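Local coordinates for tRNA nucleotidyl transferase-related protein (Thermotoga maritima, PDB 3H38) that probably adds the CCA end to tRNA as the nucleotidyltransferase part of a longer protein, using CTP and ATP with magnesium, at residues A[245-249]-A[299-303]; A[280-285]-A[304-309]; A[288-293]-A[313-317]. One frame throughout, in Å; residues are numbered along the deposited sequence.

Contact 1: residues A[245-249]-A[299-303]; sequences HLFPK and VRDRY
The hydroxyl of Y303 reaches the last turn of helix 242-246 and donates a hydrogen bond to the carbonyl of L246, with Y303 OH 2.9 Å from L246 O. The acceptor lies at the edge of the tyrosine ring and near its plane, whereas the donor is tilted off the carbonyl plane, at a C=O...donor angle of 120°. Y303 is the first residue past helix 293-302 to leave helical backbone angles; its CG is anti to its own carbonyl carbon (chi1 -50°), a setting that carries the ring across to the other segment. One face of the ring is covered by R302 CG, 3.9 Å above the ring centre.

F247 brings its ring against the Y303 ring at an intermediate tilt: the planes make 48° and the centroids are 5.5 Å apart, which fits neither a parallel stack nor a T-shape. The touching atoms are F247 CE2 and Y303 CE1, at 3.8 Å. V299 CG2 approaches the F247 ring at its edge, 4.3 Å from F247 CD2, and the same methyl meets P248 CD at 4.1 Å. A single valine branch thus packs on two consecutive residues of the loop that follows helix 242-246.

Beside this apolar patch a water donates to H245 O at 2.8 Å and accepts from R302 NH1, tying the backbone at the end of one helix to an arginine of the other.

Around the contact, L246 packs on L221 and L209, R302 bonds to the carbonyl of T212, and the F247 ring meets F287. Segment 245-249 falls in what is probably the RNA-binding region of the polymerase A family. The pair joins the ends of helices 242-246 and 293-302 among helices 208-211, 214-225 and 279-287 and the loop residue Y291.

Contact 2: residues A[280-285]-A[304-309]; sequences FYAVLH and SLRRNL
F280 opens the helical side: its side chain crosses that of L305 at about a right angle, with F280 CE2 3.7 Å from L305 CD2.

Y281 turns its ring end toward the linker. Its hydroxyl accepts a hydrogen bond from the backbone of R306, with R306 N 3.3 Å from Y281 OH and an N-H...acceptor angle of 146°. R306 CG comes within 3.6 Å of Y281 OH, and Y281 CD1 touches L309 CD1 at 3.8 Å.

L284 CD1 lies over a face of the F280 ring, offset toward its rim, and meets L305 tip to tip, 3.9 Å from L305 CD2. H285 presses its imidazole on L309, H285 NE2 being 3.7 Å from L309 CD1; this nitrogen is buried with no polar partner in the model. CD1 of L309 touches both Y281 and H285; with CG anti to the backbone N (chi1 174°) the branches are carried toward the helix.

W296 also packs on L305 and L309. The arrangement is a helix-loop-helix connection in an all-alpha region: the linker and helix 309-328 are held to helix 279-287 by apolar contacts of L305 and L309 and by one hydrogen bond from R306 N to the tyrosine hydroxyl.

Contact 3: residues A[288-293]-A[313-317]; sequences LEFYDD and IRHVE
A type II beta turn from L288 to Y291 follows helix 279-287 and runs against helix 309-328, the backbones coming nearest at E289 and E317, whose CA atoms are 6.3 Å apart. The carboxylate of E317 takes the amide inside this turn: F290 N donates to E317 OE1 at 2.8 Å and 159°, meeting the oxygen from 38° above the carboxylate plane. F290 doubles back so that one face of its ring lies against E317 CB, and F290 CD2 is 3.6 Å from E317 OE2. L288 CB rests on I313 CD1 at 3.6 Å.

R314, extended from CG to NE, crosses D293 at about a right angle. Its NH1 and NH2 both grip D293 OD1 end-on in a salt bridge, from the same face of the carboxylate; the shorter bond, R314 NH2 to D293 OD1, is 2.9 Å. R314 NH1 also donates to Y291 O at 2.7 Å, in the carbonyl plane.

E289 forms a salt bridge with K259 and a hydrogen bond with Y354.

Two charged side chains of one helix thus bind backbone groups of opposite polarity, an amide and a carbonyl, fixing the turn at two points. E289 OE1 and E317 OE1 stay 5.6 Å apart, and the salt bridge of E289 to K259 would probably lessen their repulsion. The two bonds to D293 should restrict rotation of the guanidinium.

How the contacts relate
All three contacts belong to one run of helices and the connections between them. Helix 293-302 and its two ends recur: its last turn is in contact 1, the linker leaving it in contact 2, and its N-terminal approach in contact 3. Contacts 1 and 2 are buried and mainly apolar, each with one tyrosine hydroxyl bonded to the backbone, as donor in the first and as acceptor in the second. Contact 3, only partly buried and farther from the chain centre, relies mainly on charged groups. V299 with L305 joins contacts 1 and 2, the Y291 hydroxyl with K249 N joins 1 and 3, and I313 against H285 joins 2 and 3.

Contact 1: residues A[245-249]-A[299-303]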
loop_
_atom_site.group_PDB
_atom_site.type_symbol
_atom_site.label_atom_id
_atom_site.label_comp_id
_atom_site.label_asym_id
_atom_site.label_seq_id
_atom_site.Cartn_x
_atom_site.Cartn_y
_atom_site.Cartn_z
ATOM N N HIS A 245 -4.752 17.165 -7.000
ATOM C CA HIS A 245 -6.069 17.105 -6.365
ATOM C C HIS A 245 -6.036 16.301 -5.081
ATOM O O HIS A 245 -6.945 16.397 -4.258
ATOM C CB HIS A 245 -7.105 16.491 -7.284
ATOM C CG HIS A 245 -7.509 17.383 -8.410
ATOM N ND1 HIS A 245 -8.372 18.436 -8.242
ATOM C CD2 HIS A 245 -7.185 17.352 -9.726
ATOM C CE1 HIS A 245 -8.562 19.036 -9.414
ATOM N NE2 HIS A 245 -7.849 18.397 -10.324
ATOM N N LEU A 246 -5.011 15.483 -4.903
ATOM C CA LEU A 246 -4.849 14.835 -3.605
ATOM C C LEU A 246 -4.118 15.776 -2.626
ATOM O O LEU A 246 -4.479 15.877 -1.446
ATOM C CB LEU A 246 -4.124 13.483 -3.733
ATOM C CG LEU A 246 -4.787 12.426 -4.618
ATOM C CD1 LEU A 246 -4.045 11.101 -4.540
ATOM C CD2 LEU A 246 -6.259 12.238 -4.217
ATOM N N PHE A 247 -3.106 16.471 -3.142
ATOM C CA PHE A 247 -2.252 17.359 -2.344
ATOM C C PHE A 247 -2.063 18.649 -3.111
ATOM O O PHE A 247 -1.289 18.708 -4.062
ATOM C CB PHE A 247 -0.891 16.721 -2.071
ATOM C CG PHE A 247 -0.978 15.285 -1.697
ATOM C CD1 PHE A 247 -0.843 14.303 -2.655
ATOM C CD2 PHE A 247 -1.265 14.914 -0.393
ATOM C CE1 PHE A 247 -0.964 12.964 -2.312
ATOM C CE2 PHE A 247 -1.394 13.586 -0.043
ATOM C CZ PHE A 247 -1.235 12.603 -1.004
ATOM N N PRO A 248 -2.771 19.692 -2.679
ATOM C CA PRO A 248 -3.026 20.927 -3.424
ATOM C C PRO A 248 -1.799 21.827 -3.504
ATOM O O PRO A 248 -1.789 22.793 -4.261
ATOM C CB PRO A 248 -4.129 21.608 -2.595
ATOM C CG PRO A 248 -4.540 20.577 -1.529
ATOM C CD PRO A 248 -3.328 19.747 -1.321
ATOM N N LYS A 249 -0.785 21.527 -2.705
ATOM C CA LYS A 249 0.462 22.271 -2.757
ATOM C C LYS A 249 1.625 21.478 -3.343
ATOM O O LYS A 249 2.752 21.972 -3.378
ATOM C CB LYS A 249 0.845 22.784 -1.372
ATOM C CG LYS A 249 0.616 24.257 -1.203
ATOM C CD LYS A 249 -0.844 24.583 -1.137
ATOM C CE LYS A 249 -1.053 26.079 -1.275
ATOM N NZ LYS A 249 -2.433 26.469 -0.877
ATOM N N VAL A 299 -3.630 19.233 5.181
ATOM C CA VAL A 299 -3.297 17.912 4.723
ATOM C C VAL A 299 -3.107 16.971 5.908
ATOM O O VAL A 299 -3.604 15.837 5.905
ATOM C CB VAL A 299 -2.059 17.957 3.796
ATOM C CG1 VAL A 299 -1.163 16.784 4.053
ATOM C CG2 VAL A 299 -2.506 18.031 2.334
ATOM N N ARG A 300 -2.400 17.435 6.932
ATOM C CA ARG A 300 -2.238 16.599 8.112
ATOM C C ARG A 300 -3.599 16.073 8.588
ATOM O O ARG A 300 -3.719 14.927 8.989
ATOM C CB ARG A 300 -1.561 17.361 9.248
ATOM C CG ARG A 300 -1.518 16.551 10.540
ATOM C CD ARG A 300 -1.292 17.444 11.723
ATOM N NE ARG A 300 -2.359 18.428 11.842
ATOM C CZ ARG A 300 -2.200 19.639 12.368
ATOM N NH1 ARG A 300 -3.234 20.475 12.447
ATOM N NH2 ARG A 300 -1.004 20.015 12.806
ATOM N N ASP A 301 -4.621 16.917 8.536
ATOM C CA ASP A 301 -5.916 16.552 9.096
ATOM C C ASP A 301 -6.753 15.732 8.139
ATOM O O ASP A 301 -7.525 14.893 8.588
ATOM C CB ASP A 301 -6.725 17.792 9.521
ATOM C CG ASP A 301 -6.196 18.452 10.805
ATOM O OD1 ASP A 301 -5.561 17.765 11.646
ATOM O OD2 ASP A 301 -6.436 19.672 10.970
ATOM N N ARG A 302 -6.631 15.984 6.834
ATOM C CA ARG A 302 -7.477 15.298 5.856
ATOM C C ARG A 302 -7.166 13.797 5.790
ATOM O O ARG A 302 -8.050 12.947 5.959
ATOM C CB ARG A 302 -7.372 15.954 4.475
ATOM C CG ARG A 302 -8.092 15.202 3.359
ATOM C CD ARG A 302 -8.553 16.137 2.250
ATOM N NE ARG A 302 -8.896 15.450 0.996
ATOM C CZ ARG A 302 -10.080 14.898 0.740
ATOM N NH1 ARG A 302 -10.309 14.332 -0.434
ATOM N NH2 ARG A 302 -11.043 14.918 1.654
ATOM N N TYR A 303 -5.902 13.482 5.599
ATOM C CA TYR A 303 -5.359 12.156 5.718
ATOM C C TYR A 303 -4.898 12.195 7.123
ATOM O O TYR A 303 -4.694 13.241 7.610
ATOM C CB TYR A 303 -4.232 12.012 4.738
ATOM C CG TYR A 303 -4.677 12.451 3.406
ATOM C CD1 TYR A 303 -4.257 13.618 2.892
ATOM C CD2 TYR A 303 -5.588 11.724 2.691
ATOM C CE1 TYR A 303 -4.690 14.025 1.701
ATOM C CE2 TYR A 303 -6.023 12.134 1.512
ATOM C CZ TYR A 303 -5.563 13.274 1.002
ATOM O OH TYR A 303 -5.990 13.709 -0.188
HETATM O O HOH W 1 -8.302 15.652 -1.928
#

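Contact 2: residues A[280-285]-A[304-309]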
loop_
_atom_site.group_PDB
_atom_site.type_symbol
_atom_site.label_atom_id
_atom_site.label_comp_id
_atom_site.label_asym_id
_atom_site.label_seq_id
_atom_site.Cartn_x
_atom_site.Cartn_y
_atom_site.Cartn_z
ATOM N N PHE A 280 3.919 4.756 2.476
ATOM C CA PHE A 280 3.008 5.888 2.413
ATOM C C PHE A 280 3.716 7.173 2.912
ATOM O O PHE A 280 3.665 8.215 2.267
ATOM C CB PHE A 280 1.721 5.596 3.206
ATOM C CG PHE A 280 0.747 6.751 3.242
ATOM C CD1 PHE A 280 0.191 7.248 2.070
ATOM C CD2 PHE A 280 0.382 7.331 4.447
ATOM C CE1 PHE A 280 -0.701 8.321 2.096
ATOM C CE2 PHE A 280 -0.510 8.400 4.485
ATOM C CZ PHE A 280 -1.046 8.902 3.292
ATOM N N TYR A 281 4.373 7.079 4.060
ATOM C CA TYR A 281 5.089 8.208 4.630
ATOM C C TYR A 281 6.386 8.538 3.886
ATOM O O TYR A 281 6.743 9.711 3.745
ATOM C CB TYR A 281 5.406 7.931 6.085
ATOM C CG TYR A 281 4.266 8.253 6.979
ATOM C CD1 TYR A 281 4.390 9.233 7.938
ATOM C CD2 TYR A 281 3.041 7.610 6.841
ATOM C CE1 TYR A 281 3.352 9.558 8.749
ATOM C CE2 TYR A 281 1.976 7.936 7.663
ATOM C CZ TYR A 281 2.155 8.911 8.613
ATOM O OH TYR A 281 1.160 9.274 9.451
ATOM N N ALA A 282 7.090 7.507 3.433
ATOM C CA ALA A 282 8.282 7.732 2.636
ATOM C C ALA A 282 7.904 8.632 1.468
ATOM O O ALA A 282 8.559 9.651 1.219
ATOM C CB ALA A 282 8.833 6.423 2.131
ATOM N N VAL A 283 6.834 8.266 0.764
ATOM C CA VAL A 283 6.387 9.050 -0.393
ATOM C C VAL A 283 5.907 10.443 -0.001
ATOM O O VAL A 283 6.016 11.385 -0.781
ATOM C CB VAL A 283 5.265 8.338 -1.189
ATOM C CG1 VAL A 283 4.933 9.113 -2.450
ATOM C CG2 VAL A 283 5.705 6.960 -1.576
ATOM N N LEU A 284 5.368 10.584 1.201
ATOM C CA LEU A 284 4.901 11.900 1.625
ATOM C C LEU A 284 6.075 12.818 1.964
ATOM O O LEU A 284 5.977 14.043 1.822
ATOM C CB LEU A 284 3.940 11.801 2.814
ATOM C CG LEU A 284 2.583 11.117 2.629
ATOM C CD1 LEU A 284 1.764 11.156 3.924
ATOM C CD2 LEU A 284 1.792 11.748 1.501
ATOM N N HIS A 285 7.183 12.231 2.414
ATOM C CA HIS A 285 8.390 13.014 2.672
ATOM C C HIS A 285 8.729 13.827 1.428
ATOM O O HIS A 285 9.171 14.961 1.533
ATOM C CB HIS A 285 9.568 12.138 3.075
ATOM C CG HIS A 285 9.682 11.908 4.544
ATOM N ND1 HIS A 285 10.579 12.592 5.339
ATOM C CD2 HIS A 285 9.034 11.048 5.374
ATOM C CE1 HIS A 285 10.485 12.167 6.585
ATOM N NE2 HIS A 285 9.555 11.220 6.628
ATOM N N SER A 304 -4.845 11.125 7.860
ATOM C CA SER A 304 -4.524 11.340 9.269
ATOM C C SER A 304 -3.074 11.193 9.682
ATOM O O SER A 304 -2.733 10.210 10.265
ATOM C CB SER A 304 -5.426 10.501 10.147
ATOM O OG SER A 304 -6.751 10.934 10.018
ATOM N N LEU A 305 -2.252 12.209 9.441
ATOM C CA LEU A 305 -0.796 12.147 9.566
ATOM C C LEU A 305 -0.285 12.483 10.962
ATOM O O LEU A 305 -0.906 13.267 11.683
ATOM C CB LEU A 305 -0.184 13.079 8.530
ATOM C CG LEU A 305 -0.854 12.866 7.166
ATOM C CD1 LEU A 305 -0.242 13.760 6.061
ATOM C CD2 LEU A 305 -0.856 11.348 6.757
ATOM N N ARG A 306 0.871 11.964 11.322
ATOM C CA ARG A 306 1.482 12.289 12.583
ATOM C C ARG A 306 1.771 13.752 12.612
ATOM O O ARG A 306 2.046 14.334 11.614
ATOM C CB ARG A 306 2.784 11.572 12.732
ATOM C CG ARG A 306 2.674 10.113 12.657
ATOM C CD ARG A 306 3.750 9.391 13.405
ATOM N NE ARG A 306 3.301 8.046 13.738
ATOM C CZ ARG A 306 3.898 7.220 14.597
ATOM N NH1 ARG A 306 5.000 7.582 15.238
ATOM N NH2 ARG A 306 3.388 6.017 14.804
ATOM N N ARG A 307 1.688 14.362 13.774
ATOM C CA ARG A 307 1.888 15.805 13.853
ATOM C C ARG A 307 3.346 16.195 13.575
ATOM O O ARG A 307 3.618 17.202 12.925
ATOM C CB ARG A 307 1.438 16.341 15.225
ATOM C CG ARG A 307 -0.072 16.252 15.503
ATOM C CD ARG A 307 -0.462 16.950 16.812
ATOM N NE ARG A 307 -0.217 18.398 16.788
ATOM C CZ ARG A 307 -1.110 19.309 16.399
ATOM N NH1 ARG A 307 -2.314 18.920 15.995
ATOM N NH2 ARG A 307 -0.804 20.610 16.411
ATOM N N ASN A 308 4.262 15.381 14.039
ATOM C CA ASN A 308 5.672 15.633 13.919
ATOM C C ASN A 308 6.205 15.546 12.513
ATOM O O ASN A 308 7.295 15.925 12.281
ATOM C CB ASN A 308 6.436 14.647 14.790
ATOM C CG ASN A 308 7.385 15.323 15.738
ATOM O OD1 ASN A 308 8.593 15.364 15.514
ATOM N ND2 ASN A 308 6.845 15.871 16.809
ATOM N N LEU A 309 5.443 14.982 11.599
ATOM C CA LEU A 309 5.924 14.627 10.272
ATOM C C LEU A 309 6.460 15.829 9.511
ATOM O O LEU A 309 7.471 15.727 8.787
ATOM C CB LEU A 309 4.822 13.930 9.455
ATOM C CG LEU A 309 5.188 13.647 7.996
ATOM C CD1 LEU A 309 6.278 12.532 7.867
ATOM C CD2 LEU A 309 3.957 13.371 7.143
#

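Contact 3: residues A[288-293]-A[313-317]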
loop_
_atom_site.group_PDB
_atom_site.type_symbol
_atom_site.label_atom_id
_atom_site.label_comp_id
_atom_site.label_asym_id
_atom_site.label_seq_id
_atom_site.Cartn_x
_atom_site.Cartn_y
_atom_site.Cartn_z
ATOM N N LEU A 288 5.371 16.306 0.213
ATOM C CA LEU A 288 5.053 17.397 1.120
ATOM C C LEU A 288 6.221 18.364 1.418
ATOM O O LEU A 288 6.115 19.235 2.276
ATOM C CB LEU A 288 4.424 16.839 2.402
ATOM C CG LEU A 288 2.888 16.667 2.472
ATOM C CD1 LEU A 288 2.215 16.410 1.134
ATOM C CD2 LEU A 288 2.515 15.592 3.467
ATOM N N GLU A 289 7.321 18.232 0.692
ATOM C CA GLU A 289 8.376 19.226 0.811
ATOM C C GLU A 289 7.842 20.635 0.570
ATOM O O GLU A 289 7.038 20.859 -0.344
ATOM C CB GLU A 289 9.518 18.924 -0.158
ATOM C CG GLU A 289 10.356 17.727 0.265
ATOM C CD GLU A 289 11.555 17.495 -0.652
ATOM O OE1 GLU A 289 12.473 16.757 -0.239
ATOM O OE2 GLU A 289 11.581 18.047 -1.783
ATOM N N PHE A 290 8.275 21.569 1.417
ATOM C CA PHE A 290 8.064 23.011 1.205
ATOM C C PHE A 290 6.639 23.472 1.459
ATOM O O PHE A 290 6.215 24.541 0.995
ATOM C CB PHE A 290 8.545 23.435 -0.184
ATOM C CG PHE A 290 9.993 23.136 -0.422
ATOM C CD1 PHE A 290 10.372 22.195 -1.364
ATOM C CD2 PHE A 290 10.977 23.771 0.334
ATOM C CE1 PHE A 290 11.699 21.900 -1.575
ATOM C CE2 PHE A 290 12.312 23.486 0.132
ATOM C CZ PHE A 290 12.676 22.545 -0.823
ATOM N N TYR A 291 5.913 22.663 2.219
ATOM C CA TYR A 291 4.544 22.980 2.574
ATOM C C TYR A 291 4.524 23.995 3.707
ATOM O O TYR A 291 5.194 23.836 4.726
ATOM C CB TYR A 291 3.784 21.713 2.992
ATOM C CG TYR A 291 2.920 21.103 1.913
ATOM C CD1 TYR A 291 1.586 20.820 2.159
ATOM C CD2 TYR A 291 3.435 20.805 0.656
ATOM C CE1 TYR A 291 0.773 20.263 1.182
ATOM C CE2 TYR A 291 2.627 20.243 -0.337
ATOM C CZ TYR A 291 1.292 19.975 -0.058
ATOM O OH TYR A 291 0.457 19.425 -1.006
ATOM N N ASP A 292 3.752 25.049 3.508
ATOM C CA ASP A 292 3.496 26.024 4.551
ATOM C C ASP A 292 2.643 25.396 5.661
ATOM O O ASP A 292 1.945 24.406 5.436
ATOM C CB ASP A 292 2.790 27.236 3.941
ATOM C CG ASP A 292 1.742 26.841 2.891
ATOM O OD1 ASP A 292 2.018 25.962 2.021
ATOM O OD2 ASP A 292 0.645 27.431 2.931
ATOM N N ASP A 293 2.646 26.002 6.824
ATOM C CA ASP A 293 2.004 25.474 7.993
ATOM C C ASP A 293 0.518 25.232 7.861
ATOM O O ASP A 293 0.006 24.305 8.408
ATOM C CB ASP A 293 2.230 26.442 9.142
ATOM C CG ASP A 293 3.524 26.192 9.856
ATOM O OD1 ASP A 293 3.982 25.055 9.820
ATOM O OD2 ASP A 293 4.084 27.100 10.475
ATOM N N ILE A 313 10.243 16.172 7.613
ATOM C CA ILE A 313 10.328 16.573 6.221
ATOM C C ILE A 313 11.169 17.834 6.123
ATOM O O ILE A 313 12.092 17.921 5.315
ATOM C CB ILE A 313 8.920 16.820 5.636
ATOM C CG1 ILE A 313 8.212 15.475 5.431
ATOM C CG2 ILE A 313 8.993 17.625 4.344
ATOM C CD1 ILE A 313 6.799 15.568 4.834
ATOM N N ARG A 314 10.858 18.796 6.982
ATOM C CA ARG A 314 11.519 20.086 6.970
ATOM C C ARG A 314 12.993 19.951 7.285
ATOM O O ARG A 314 13.819 20.654 6.711
ATOM C CB ARG A 314 10.825 21.054 7.926
ATOM C CG ARG A 314 9.508 21.528 7.356
ATOM C CD ARG A 314 8.815 22.542 8.230
ATOM N NE ARG A 314 7.774 23.227 7.467
ATOM C CZ ARG A 314 6.728 23.837 8.015
ATOM N NH1 ARG A 314 5.827 24.435 7.246
ATOM N NH2 ARG A 314 6.589 23.847 9.334
ATOM N N HIS A 315 13.331 19.031 8.179
ATOM C CA HIS A 315 14.734 18.767 8.454
ATOM C C HIS A 315 15.444 18.371 7.158
ATOM O O HIS A 315 16.504 18.895 6.846
ATOM C CB HIS A 315 14.888 17.691 9.535
ATOM C CG HIS A 315 16.315 17.335 9.844
ATOM N ND1 HIS A 315 17.266 18.282 10.193
ATOM C CD2 HIS A 315 16.956 16.144 9.878
ATOM C CE1 HIS A 315 18.418 17.686 10.415
ATOM N NE2 HIS A 315 18.261 16.384 10.237
ATOM N N VAL A 316 14.837 17.476 6.380
ATOM C CA VAL A 316 15.476 17.001 5.151
ATOM C C VAL A 316 15.490 18.094 4.090
ATOM O O VAL A 316 16.529 18.379 3.496
ATOM C CB VAL A 316 14.823 15.680 4.619
ATOM C CG1 VAL A 316 15.396 15.257 3.264
ATOM C CG2 VAL A 316 15.013 14.566 5.623
ATOM N N GLU A 317 14.351 18.738 3.865
ATOM C CA GLU A 317 14.312 19.763 2.830
ATOM C C GLU A 317 15.290 20.885 3.132
ATOM O O GLU A 317 15.829 21.496 2.220
ATOM C CB GLU A 317 12.899 20.302 2.591
ATOM C CG GLU A 317 12.293 21.038 3.768
ATOM C CD GLU A 317 10.811 21.332 3.574
ATOM O OE1 GLU A 317 10.025 20.382 3.309
ATOM O OE2 GLU A 317 10.435 22.521 3.690
#